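Local coordinates for protein 336aa long hypothetical dTDP-glucose 4,6-dehydratase (Pyrococcus horikoshii, PDB 2HUN) that binds NAD in a Rossmann-fold domain and probably acts as a dTDP-glucose 4,6-dehydratase, an NAD-dependent sugar-nucleotide lyase, at residues I196-L201 with P329-L334; V253-L258 with K263-I268. One frame throughout, in Å; residues are numbered along the deposited sequence.

Contact 1 of 2, residues I196-L201 with P329-L334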
ATOM      1  N   ILE A 196       1.146 -35.181  -5.117  1.00 34.28           N
ATOM      2  CA  ILE A 196       2.118 -36.093  -5.717  1.00 33.48           C
ATOM      3  C   ILE A 196       2.655 -37.073  -4.677  1.00 34.41           C
ATOM      4  O   ILE A 196       2.655 -38.287  -4.892  1.00 34.01           O
ATOM      5  CB  ILE A 196       3.308 -35.322  -6.323  1.00 33.88           C
ATOM      6  CG1 ILE A 196       2.833 -34.460  -7.496  1.00 32.95           C
ATOM      7  CG2 ILE A 196       4.377 -36.299  -6.788  1.00 33.46           C
ATOM      8  CD1 ILE A 196       3.864 -33.471  -7.978  1.00 33.47           C
ATOM      9  N   ILE A 197       3.117 -36.535  -3.553  1.00 34.15           N
ATOM     10  CA  ILE A 197       3.656 -37.347  -2.471  1.00 33.88           C
ATOM     11  C   ILE A 197       2.657 -38.402  -1.983  1.00 34.87           C
ATOM     12  O   ILE A 197       2.960 -39.599  -1.967  1.00 34.68           O
ATOM     13  CB  ILE A 197       4.075 -36.453  -1.285  1.00 34.64           C
ATOM     14  CG1 ILE A 197       5.308 -35.630  -1.678  1.00 33.87           C
ATOM     15  CG2 ILE A 197       4.351 -37.305  -0.050  1.00 33.16           C
ATOM     16  CD1 ILE A 197       5.721 -34.596  -0.652  1.00 32.00           C
ATOM     17  N   ARG A 198       1.470 -37.960  -1.589  1.00 34.77           N
ATOM     18  CA  ARG A 198       0.449 -38.879  -1.103  1.00 36.14           C
ATOM     19  C   ARG A 198       0.048 -39.933  -2.133  1.00 36.62           C
ATOM     20  O   ARG A 198      -0.123 -41.100  -1.790  1.00 37.14           O
ATOM     21  CB  ARG A 198      -0.792 -38.105  -0.647  1.00 35.92           C
ATOM     22  CG  ARG A 198      -0.596 -37.331   0.654  1.00 37.00           C
ATOM     23  CD  ARG A 198      -1.837 -36.510   1.006  1.00 38.62           C
ATOM     24  NE  ARG A 198      -2.990 -37.344   1.347  1.00 38.90           N
ATOM     25  CZ  ARG A 198      -3.181 -37.914   2.533  1.00 40.34           C
ATOM     26  NH1 ARG A 198      -2.296 -37.742   3.510  1.00 36.93           N
ATOM     27  NH2 ARG A 198      -4.261 -38.657   2.745  1.00 38.91           N
ATOM     28  N   ALA A 199      -0.095 -39.529  -3.392  1.00 36.04           N
ATOM     29  CA  ALA A 199      -0.483 -40.465  -4.439  1.00 36.41           C
ATOM     30  C   ALA A 199       0.591 -41.529  -4.655  1.00 37.47           C
ATOM     31  O   ALA A 199       0.279 -42.697  -4.889  1.00 36.72           O
ATOM     32  CB  ALA A 199      -0.753 -39.720  -5.740  1.00 35.12           C
ATOM     33  N   SER A 200       1.856 -41.128  -4.583  1.00 37.69           N
ATOM     34  CA  SER A 200       2.945 -42.079  -4.773  1.00 39.15           C
ATOM     35  C   SER A 200       2.962 -43.082  -3.618  1.00 40.24           C
ATOM     36  O   SER A 200       3.597 -44.134  -3.709  1.00 40.08           O
ATOM     37  CB  SER A 200       4.293 -41.354  -4.838  1.00 37.72           C
ATOM     38  OG  SER A 200       4.667 -40.853  -3.565  1.00 36.58           O
ATOM     39  N   LEU A 201       2.260 -42.742  -2.539  1.00 41.20           N
ATOM     40  CA  LEU A 201       2.183 -43.594  -1.356  1.00 42.86           C
ATOM     41  C   LEU A 201       0.817 -44.258  -1.218  1.00 44.20           C
ATOM     42  O   LEU A 201       0.468 -44.765  -0.148  1.00 45.50           O
ATOM     43  CB  LEU A 201       2.471 -42.775  -0.096  1.00 42.26           C
ATOM     44  CG  LEU A 201       3.916 -42.322   0.108  1.00 43.04           C
ATOM     45  CD1 LEU A 201       3.989 -41.364   1.288  1.00 42.25           C
ATOM     46  CD2 LEU A 201       4.803 -43.540   0.341  1.00 43.78           C
ATOM     47  N   PRO A 329      -3.588 -41.168   6.846  1.00 61.96           N
ATOM     48  CA  PRO A 329      -4.546 -41.884   5.988  1.00 61.49           C
ATOM     49  C   PRO A 329      -5.859 -41.116   5.781  1.00 61.36           C
ATOM     50  O   PRO A 329      -6.422 -41.101   4.683  1.00 60.84           O
ATOM     51  CB  PRO A 329      -4.801 -43.189   6.745  1.00 62.05           C
ATOM     52  CG  PRO A 329      -3.666 -43.304   7.714  1.00 62.30           C
ATOM     53  CD  PRO A 329      -3.331 -41.908   8.094  1.00 61.74           C
ATOM     54  N   THR A 330      -6.339 -40.498   6.864  1.00 61.83           N
ATOM     55  CA  THR A 330      -7.600 -39.740   6.878  1.00 62.04           C
ATOM     56  C   THR A 330      -7.428 -38.348   7.496  1.00 62.94           C
ATOM     57  O   THR A 330      -8.007 -38.051   8.541  1.00 63.03           O
ATOM     58  CB  THR A 330      -8.670 -40.471   7.724  1.00 61.74           C
ATOM     59  OG1 THR A 330      -8.269 -40.480   9.101  1.00 61.08           O
ATOM     60  CG2 THR A 330      -8.840 -41.904   7.256  1.00 61.43           C
ATOM     61  N   PRO A 331      -6.643 -37.472   6.852  1.00 63.79           N
ATOM     62  CA  PRO A 331      -6.416 -36.118   7.373  1.00 64.53           C
ATOM     63  C   PRO A 331      -7.638 -35.204   7.477  1.00 65.50           C
ATOM     64  O   PRO A 331      -7.663 -34.287   8.298  1.00 65.38           O
ATOM     65  CB  PRO A 331      -5.403 -35.540   6.388  1.00 63.98           C
ATOM     66  CG  PRO A 331      -5.764 -36.225   5.107  1.00 64.06           C
ATOM     67  CD  PRO A 331      -5.982 -37.650   5.548  1.00 63.50           C
ATOM     68  N   TRP A 332      -8.649 -35.453   6.652  1.00 66.76           N
ATOM     69  CA  TRP A 332      -9.858 -34.630   6.661  1.00 68.10           C
ATOM     70  C   TRP A 332     -10.706 -34.885   7.907  1.00 68.95           C
ATOM     71  O   TRP A 332     -11.784 -34.309   8.059  1.00 68.83           O
ATOM     72  CB  TRP A 332     -10.690 -34.891   5.402  1.00 68.23           C
ATOM     73  CG  TRP A 332     -11.152 -36.304   5.259  1.00 68.29           C
ATOM     74  CD1 TRP A 332     -12.345 -36.823   5.671  1.00 68.49           C
ATOM     75  CD2 TRP A 332     -10.419 -37.389   4.677  1.00 68.59           C
ATOM     76  NE1 TRP A 332     -12.404 -38.165   5.379  1.00 69.10           N
ATOM     77  CE2 TRP A 332     -11.235 -38.539   4.768  1.00 68.89           C
ATOM     78  CE3 TRP A 332      -9.155 -37.502   4.086  1.00 68.36           C
ATOM     79  CZ2 TRP A 332     -10.826 -39.790   4.290  1.00 68.53           C
ATOM     80  CZ3 TRP A 332      -8.746 -38.746   3.609  1.00 68.40           C
ATOM     81  CH2 TRP A 332      -9.583 -39.873   3.715  1.00 68.26           C
ATOM     82  N   LYS A 333     -10.216 -35.743   8.798  1.00 70.55           N
ATOM     83  CA  LYS A 333     -10.933 -36.056  10.031  1.00 72.01           C
ATOM     84  C   LYS A 333     -10.239 -35.456  11.253  1.00 72.64           C
ATOM     85  O   LYS A 333     -10.850 -35.310  12.311  1.00 73.08           O
ATOM     86  CB  LYS A 333     -11.057 -37.572  10.209  1.00 72.59           C
ATOM     87  CG  LYS A 333     -11.898 -38.259   9.145  1.00 73.77           C
ATOM     88  CD  LYS A 333     -12.041 -39.740   9.441  1.00 74.84           C
ATOM     89  CE  LYS A 333     -12.663 -40.481   8.273  1.00 75.71           C
ATOM     90  NZ  LYS A 333     -12.111 -41.861   8.168  1.00 76.55           N
ATOM     91  N   LEU A 334      -8.964 -35.115  11.093  1.00 73.57           N
ATOM     92  CA  LEU A 334      -8.152 -34.522  12.157  1.00 74.31           C
ATOM     93  C   LEU A 334      -6.681 -34.693  11.782  1.00 74.79           C
ATOM     94  O   LEU A 334      -5.899 -35.165  12.634  1.00 75.49           O
ATOM     95  CB  LEU A 334      -8.418 -35.215  13.501  1.00 74.14           C
ATOM     96  CG  LEU A 334      -7.684 -34.691  14.743  1.00 74.20           C
ATOM     97  CD1 LEU A 334      -8.446 -33.528  15.361  1.00 73.90           C
ATOM     98  CD2 LEU A 334      -7.546 -35.819  15.749  1.00 74.11           C
TER

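Contact 2 of 2, residues V253-L258 with K263-I268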
ATOM      1  N   VAL A 253      -6.854 -30.009 -10.818  1.00 37.37           N
ATOM      2  CA  VAL A 253      -5.419 -30.171 -10.623  1.00 35.40           C
ATOM      3  C   VAL A 253      -5.127 -31.614 -10.232  1.00 35.38           C
ATOM      4  O   VAL A 253      -4.271 -32.264 -10.831  1.00 34.68           O
ATOM      5  CB  VAL A 253      -4.897 -29.212  -9.526  1.00 34.95           C
ATOM      6  CG1 VAL A 253      -3.429 -29.493  -9.231  1.00 33.23           C
ATOM      7  CG2 VAL A 253      -5.072 -27.764  -9.983  1.00 35.79           C
ATOM      8  N   VAL A 254      -5.857 -32.115  -9.240  1.00 36.13           N
ATOM      9  CA  VAL A 254      -5.672 -33.486  -8.778  1.00 36.89           C
ATOM     10  C   VAL A 254      -5.897 -34.517  -9.884  1.00 36.19           C
ATOM     11  O   VAL A 254      -5.093 -35.431 -10.048  1.00 37.03           O
ATOM     12  CB  VAL A 254      -6.599 -33.790  -7.586  1.00 36.57           C
ATOM     13  CG1 VAL A 254      -6.596 -35.283  -7.284  1.00 38.10           C
ATOM     14  CG2 VAL A 254      -6.127 -33.010  -6.365  1.00 34.81           C
ATOM     15  N   LYS A 255      -6.975 -34.375 -10.650  1.00 36.80           N
ATOM     16  CA  LYS A 255      -7.248 -35.317 -11.734  1.00 37.50           C
ATOM     17  C   LYS A 255      -6.104 -35.378 -12.741  1.00 36.75           C
ATOM     18  O   LYS A 255      -5.770 -36.449 -13.247  1.00 38.33           O
ATOM     19  CB  LYS A 255      -8.540 -34.946 -12.473  1.00 40.80           C
ATOM     20  CG  LYS A 255      -9.823 -35.462 -11.823  1.00 43.66           C
ATOM     21  CD  LYS A 255     -11.050 -35.083 -12.649  1.00 46.05           C
ATOM     22  CE  LYS A 255     -12.341 -35.350 -11.891  1.00 47.22           C
ATOM     23  NZ  LYS A 255     -13.539 -34.959 -12.687  1.00 49.04           N
ATOM     24  N   ILE A 256      -5.508 -34.229 -13.038  1.00 35.51           N
ATOM     25  CA  ILE A 256      -4.407 -34.175 -13.993  1.00 33.64           C
ATOM     26  C   ILE A 256      -3.129 -34.783 -13.413  1.00 32.45           C
ATOM     27  O   ILE A 256      -2.389 -35.473 -14.113  1.00 33.49           O
ATOM     28  CB  ILE A 256      -4.163 -32.711 -14.453  1.00 33.11           C
ATOM     29  CG1 ILE A 256      -5.329 -32.263 -15.340  1.00 34.08           C
ATOM     30  CG2 ILE A 256      -2.845 -32.601 -15.203  1.00 32.30           C
ATOM     31  CD1 ILE A 256      -5.272 -30.814 -15.769  1.00 33.95           C
ATOM     32  N   ILE A 257      -2.872 -34.535 -12.133  1.00 32.92           N
ATOM     33  CA  ILE A 257      -1.687 -35.083 -11.481  1.00 32.17           C
ATOM     34  C   ILE A 257      -1.732 -36.612 -11.499  1.00 33.38           C
ATOM     35  O   ILE A 257      -0.743 -37.274 -11.812  1.00 33.62           O
ATOM     36  CB  ILE A 257      -1.584 -34.604 -10.012  1.00 32.01           C
ATOM     37  CG1 ILE A 257      -1.225 -33.114  -9.977  1.00 30.61           C
ATOM     38  CG2 ILE A 257      -0.543 -35.433  -9.256  1.00 30.25           C
ATOM     39  CD1 ILE A 257      -1.173 -32.525  -8.586  1.00 28.76           C
ATOM     40  N   LEU A 258      -2.890 -37.170 -11.165  1.00 35.57           N
ATOM     41  CA  LEU A 258      -3.050 -38.619 -11.140  1.00 37.28           C
ATOM     42  C   LEU A 258      -2.864 -39.208 -12.526  1.00 38.09           C
ATOM     43  O   LEU A 258      -2.169 -40.211 -12.691  1.00 39.58           O
ATOM     44  CB  LEU A 258      -4.427 -38.986 -10.584  1.00 35.99           C
ATOM     45  CG  LEU A 258      -4.649 -38.487  -9.155  1.00 36.95           C
ATOM     46  CD1 LEU A 258      -6.007 -38.931  -8.657  1.00 38.73           C
ATOM     47  CD2 LEU A 258      -3.545 -39.017  -8.253  1.00 38.66           C
ATOM     48  N   LYS A 263      -1.789 -43.044 -13.199  1.00 52.29           N
ATOM     49  CA  LYS A 263      -2.733 -43.680 -12.288  1.00 53.73           C
ATOM     50  C   LYS A 263      -4.195 -43.443 -12.603  1.00 55.97           C
ATOM     51  O   LYS A 263      -4.560 -42.785 -13.580  1.00 57.29           O
ATOM     52  CB  LYS A 263      -2.481 -43.217 -10.852  1.00 52.94           C
ATOM     53  CG  LYS A 263      -1.097 -43.518 -10.332  1.00 54.02           C
ATOM     54  CD  LYS A 263      -1.020 -43.305  -8.830  1.00 53.96           C
ATOM     55  CE  LYS A 263       0.196 -44.024  -8.266  1.00 54.30           C
ATOM     56  NZ  LYS A 263       0.218 -45.448  -8.715  1.00 54.29           N
ATOM     57  N   GLY A 264      -5.033 -44.005 -11.734  1.00 57.26           N
ATOM     58  CA  GLY A 264      -6.465 -43.868 -11.863  1.00 57.55           C
ATOM     59  C   GLY A 264      -6.948 -42.855 -10.856  1.00 57.91           C
ATOM     60  O   GLY A 264      -6.152 -42.309 -10.095  1.00 58.83           O
ATOM     61  N   GLU A 265      -8.251 -42.601 -10.843  1.00 57.79           N
ATOM     62  CA  GLU A 265      -8.807 -41.612  -9.929  1.00 57.74           C
ATOM     63  C   GLU A 265      -9.435 -42.175  -8.651  1.00 57.49           C
ATOM     64  O   GLU A 265     -10.161 -41.468  -7.949  1.00 57.22           O
ATOM     65  CB  GLU A 265      -9.837 -40.751 -10.666  1.00 57.43           C
ATOM     66  CG  GLU A 265      -9.255 -39.911 -11.811  1.00 58.32           C
ATOM     67  CD  GLU A 265     -10.310 -39.044 -12.459  1.00 58.52           C
ATOM     68  OE1 GLU A 265     -11.496 -39.225 -12.110  1.00 59.93           O
ATOM     69  OE2 GLU A 265      -9.985 -38.185 -13.309  1.00 58.78           O
ATOM     70  N   GLU A 266      -9.139 -43.441  -8.341  1.00 57.86           N
ATOM     71  CA  GLU A 266      -9.674 -44.112  -7.149  1.00 58.17           C
ATOM     72  C   GLU A 266      -9.255 -43.445  -5.842  1.00 57.41           C
ATOM     73  O   GLU A 266      -9.939 -43.565  -4.827  1.00 57.85           O
ATOM     74  CB  GLU A 266      -9.196 -45.566  -7.093  1.00 59.03           C
ATOM     75  CG  GLU A 266      -9.290 -46.360  -8.395  1.00 61.35           C
ATOM     76  CD  GLU A 266     -10.716 -46.599  -8.849  1.00 62.94           C
ATOM     77  OE1 GLU A 266     -11.436 -45.606  -9.093  1.00 63.80           O
ATOM     78  OE2 GLU A 266     -11.111 -47.780  -8.973  1.00 64.45           O
ATOM     79  N   LEU A 267      -8.116 -42.761  -5.876  1.00 56.50           N
ATOM     80  CA  LEU A 267      -7.564 -42.085  -4.707  1.00 55.22           C
ATOM     81  C   LEU A 267      -8.330 -40.836  -4.307  1.00 55.03           C
ATOM     82  O   LEU A 267      -8.173 -40.340  -3.189  1.00 54.04           O
ATOM     83  CB  LEU A 267      -6.102 -41.719  -4.965  1.00 53.69           C
ATOM     84  CG  LEU A 267      -5.102 -42.871  -4.998  1.00 52.97           C
ATOM     85  CD1 LEU A 267      -3.743 -42.359  -5.453  1.00 52.13           C
ATOM     86  CD2 LEU A 267      -5.013 -43.493  -3.614  1.00 52.53           C
ATOM     87  N   ILE A 268      -9.157 -40.324  -5.213  1.00 55.50           N
ATOM     88  CA  ILE A 268      -9.931 -39.125  -4.912  1.00 56.74           C
ATOM     89  C   ILE A 268     -11.048 -39.427  -3.919  1.00 58.20           C
ATOM     90  O   ILE A 268     -11.910 -40.270  -4.171  1.00 58.01           O
ATOM     91  CB  ILE A 268     -10.551 -38.503  -6.186  1.00 56.10           C
ATOM     92  CG1 ILE A 268      -9.448 -38.086  -7.159  1.00 56.26           C
ATOM     93  CG2 ILE A 268     -11.362 -37.276  -5.816  1.00 56.30           C
ATOM     94  CD1 ILE A 268      -9.967 -37.442  -8.434  1.00 54.78           C
TER

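Contact 1 of 2, residues I196-L201 with P329-L334
The C-terminal tail of the chain, 329-334, is met near the end of helix 191-200 by a single long side chain, that of Arg198, whose guanidinium reaches the ring of Pro331. With CG beside the backbone N and anti to the carbonyl carbon (chi1 -72°), and with a bend at chi3 of 67°, the arginine spans a gap that the backbones leave wide: the CA atoms of Arg198 and Pro329 are 9.2 Å apart. The two side chains come from opposite directions. Arg198 NH2 lies 3.4 Å from Pro331 CD, while Pro331 CG sits over one face of the guanidinium, 4.0 Å from Arg198 CZ. The carbonyl of Pro329 takes another position, at the edge and in the plane of the group, but at 3.8 Å from Arg198 NH2 its O is too distant for a hydrogen bond.

The real grip comes from just outside the two segments. Arg198 NH1 donates to the carbonyls of Ile326 and His328, and NH2 to that of Lys204, so the guanidinium ties helix 191-200 to the residues leading into the tail and to those leading into strand 205-208. On the tail, Pro331 and Trp332 also touch Pro206 of that strand. Were Arg198 replaced by an alanine, the carbonyls of Ile326, His328 and Lys204 would probably lose this donor, and a gap would open beside the Pro331 ring.

The chemistry thus divides the labour within one group: N-H bonds in several directions fix the rotation of the guanidinium, and the proline ring makes an apolar contact with its face, all without a countercharge among the partners named.

Contact 2 of 2, residues V253-L258 with K263-I268
Lys263 N donates to Leu258 O over 2.9 Å, with an N-H...O angle of 155°. This bond brings the chain back against helix 250-260 soon after it has left it, and Lys263 CB rests 3.5 Å from the same Leu258 O.

Leu258 makes the largest contribution to the interface. Its CG lies beside the backbone N (chi1 -60°), and from there CD1 reaches Ile268 CG1 at 3.8 Å and also meets the carbonyl O of Gly264. The other leucine branch, Leu258 CD2, lies 4.4 Å from Leu267 CD1, a looser approach. One turn earlier on the helix, the side chains of Val254 and Ile268 overlap antiparallel, Val254 CG1 lying 4.0 Å from Ile268 CG1.

The arrangement is a helix-loop-strand connection in the C-terminal part of the subunit: a type I beta turn from Glu265 to Ile268, closed by Ile268 N on Glu265 O, feeds the chain into strand 268-271, which runs parallel to strand 205-208. Ile205 of that partner strand touches both Val254 and Leu258.

At the more open margin, the Glu265 carboxylate lies across the aliphatic stem of Lys255, where it meets methylenes rather than the amine. Glu265 OE2 approaches Lys255 CG to 3.1 Å, yet the extended lysine chain carries its ammonium onward, and Lys255 NZ remains 4.8 Å from Glu265 OE1.

Helix 191-200 joins the two contacts, whose centres are about 13 Å apart. Arg198 points to the tail in contact 1, while the next residue, Ala199, turns to contact 2: Ala199 CB lies 3.8 Å from Leu258 CD2, and Ala199 CA 3.9 Å from Leu267 CD1. A turn back, Ile196 CG1 packs 3.9 Å from Ile257 CG2, a second point where the helix lies against helix 250-260. Strand 205-208 is also common ground, since it borders both contacts. Both contacts lie about 25 Å from the chain centre, measured between centres, away from the residues that bind NAD.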